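Local coordinates for protein transcriptional regulator, LYSR family (Neisseria meningitidis, PDB 4AB5) that probably regulates transcription of methionine biosynthesis genes as a MetR-like LysR-family factor, of which this chain is the regulatory domain, at residues V50-L54 with Q69-S73. Residues are numbered along the deposited sequence; the frame is centred on the assembly and turned at random.
Sequences VGLLL and QNGIS
Ile72 places its CD1 methyl among Val50, Leu53 and Leu54: in the periplasmic-binding-protein-like regulatory domain of this LysR-family protein, a short helix packs on a turn leading into a strand. Helix 50-54 supplies three apolar side chains; segment 69-73 makes a type II beta turn from Gln69 to Ile72, with Gly71 at positive phi (81°), and then enters the long strand 72-86.

The apolar contacts centre on that one methyl. Leu54 reaches it with CD2, 3.5 Å from Ile72 CD1, its side chain running at about a right angle to that of Ile72. Val50 comes in with CG1, 3.7 Å from Ile72 CD1; chi1 of 171° sets this branch opposite the backbone N, where it meets both Ile72 and the amide of Gln69. Leu53 also lies roughly perpendicular to the isoleucine, with its CB 3.8 Å from Ile72 CD1 and its CD1 against Ile72 CG1. Val50 and Leu53 additionally touch Val63 and Ala61 of strand 60-63, so two of the residues that receive the isoleucine rest on the sheet as well.

Mixed polar and apolar contacts form the outer side. The extended chain of Gln69 brings its amide to the helix by van der Waals contact: NE2 lies 3.5 Å from Val50 CG1, while OE1 approaches Leu54 CD1 at 3.4 Å.

Backbone bonds hold the turn and the strand it enters. Ile72 N makes a weak bond to Gln69 O across the turn, and Ser73 pairs with Ile188 of strand 171-189, tying the strand entrance to the sheet. At the outer margin, the methyl CD2 of Leu54 also meets the turn backbone, 3.9 Å from Asn70 O.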
loop_
_atom_site.group_PDB
_atom_site.type_symbol
_atom_site.label_atom_id
_atom_site.label_comp_id
_atom_site.label_asym_id
_atom_site.label_seq_id
_atom_site.Cartn_x
_atom_site.Cartn_y
_atom_site.Cartn_z
ATOM N N VAL B 50 -10.658 -5.380 18.473
ATOM C CA VAL B 50 -11.391 -6.276 19.377
ATOM C C VAL B 50 -12.763 -5.658 19.752
ATOM O O VAL B 50 -13.761 -6.381 19.868
ATOM C CB VAL B 50 -10.534 -6.688 20.613
ATOM C CG1 VAL B 50 -11.360 -7.434 21.666
ATOM C CG2 VAL B 50 -9.337 -7.533 20.190
ATOM N N GLY B 51 -12.790 -4.331 19.890
ATOM C CA GLY B 51 -13.994 -3.576 20.211
ATOM C C GLY B 51 -15.089 -3.765 19.185
ATOM O O GLY B 51 -16.250 -3.947 19.546
ATOM N N LEU B 52 -14.707 -3.771 17.894
ATOM C CA LEU B 52 -15.614 -3.958 16.758
ATOM C C LEU B 52 -16.342 -5.305 16.820
ATOM O O LEU B 52 -17.502 -5.375 16.419
ATOM C CB LEU B 52 -14.875 -3.834 15.429
ATOM C CG LEU B 52 -14.442 -2.449 14.924
ATOM C CD1 LEU B 52 -13.459 -2.616 13.833
ATOM C CD2 LEU B 52 -15.599 -1.565 14.432
ATOM N N LEU B 53 -15.669 -6.359 17.344
ATOM C CA LEU B 53 -16.238 -7.709 17.524
ATOM C C LEU B 53 -17.355 -7.669 18.559
ATOM O O LEU B 53 -18.448 -8.177 18.303
ATOM C CB LEU B 53 -15.172 -8.739 17.966
ATOM C CG LEU B 53 -13.992 -9.002 17.043
ATOM C CD1 LEU B 53 -12.939 -9.817 17.747
ATOM C CD2 LEU B 53 -14.429 -9.726 15.804
ATOM N N LEU B 54 -17.083 -7.032 19.718
ATOM C CA LEU B 54 -18.037 -6.862 20.814
ATOM C C LEU B 54 -19.240 -6.067 20.314
ATOM O O LEU B 54 -20.373 -6.402 20.639
ATOM C CB LEU B 54 -17.379 -6.118 21.993
ATOM C CG LEU B 54 -16.138 -6.744 22.638
ATOM C CD1 LEU B 54 -15.411 -5.730 23.502
ATOM C CD2 LEU B 54 -16.499 -7.939 23.481
ATOM N N GLN B 69 -9.924 -11.443 27.213
ATOM C CA GLN B 69 -11.108 -10.605 27.242
ATOM C C GLN B 69 -12.368 -11.458 27.093
ATOM O O GLN B 69 -12.452 -12.315 26.202
ATOM C CB GLN B 69 -11.027 -9.542 26.140
ATOM C CG GLN B 69 -12.230 -8.607 26.094
ATOM C CD GLN B 69 -11.941 -7.214 25.600
ATOM O OE1 GLN B 69 -12.815 -6.354 25.631
ATOM N NE2 GLN B 69 -10.728 -6.946 25.121
ATOM N N ASN B 70 -13.347 -11.186 27.965
ATOM C CA ASN B 70 -14.646 -11.850 28.018
ATOM C C ASN B 70 -15.463 -11.596 26.743
ATOM O O ASN B 70 -15.511 -10.468 26.246
ATOM C CB ASN B 70 -15.404 -11.396 29.254
ATOM C CG ASN B 70 -16.603 -12.236 29.549
ATOM O OD1 ASN B 70 -17.737 -11.758 29.512
ATOM N ND2 ASN B 70 -16.380 -13.509 29.830
ATOM N N GLY B 71 -16.067 -12.662 26.222
ATOM C CA GLY B 71 -16.855 -12.617 24.999
ATOM C C GLY B 71 -16.001 -12.655 23.749
ATOM O O GLY B 71 -16.505 -12.438 22.649
ATOM N N ILE B 72 -14.703 -12.946 23.913
ATOM C CA ILE B 72 -13.733 -13.020 22.832
ATOM C C ILE B 72 -12.774 -14.210 22.979
ATOM O O ILE B 72 -12.248 -14.454 24.068
ATOM C CB ILE B 72 -13.061 -11.631 22.545
ATOM C CG1 ILE B 72 -13.646 -11.017 21.276
ATOM C CG2 ILE B 72 -11.552 -11.695 22.422
ATOM C CD1 ILE B 72 -14.274 -9.776 21.468
ATOM N N SER B 73 -12.601 -14.970 21.880
ATOM C CA SER B 73 -11.687 -16.110 21.796
ATOM C C SER B 73 -10.564 -15.844 20.797
ATOM O O SER B 73 -10.786 -15.268 19.729
ATOM C CB SER B 73 -12.424 -17.399 21.452
ATOM O OG SER B 73 -13.454 -17.639 22.394
#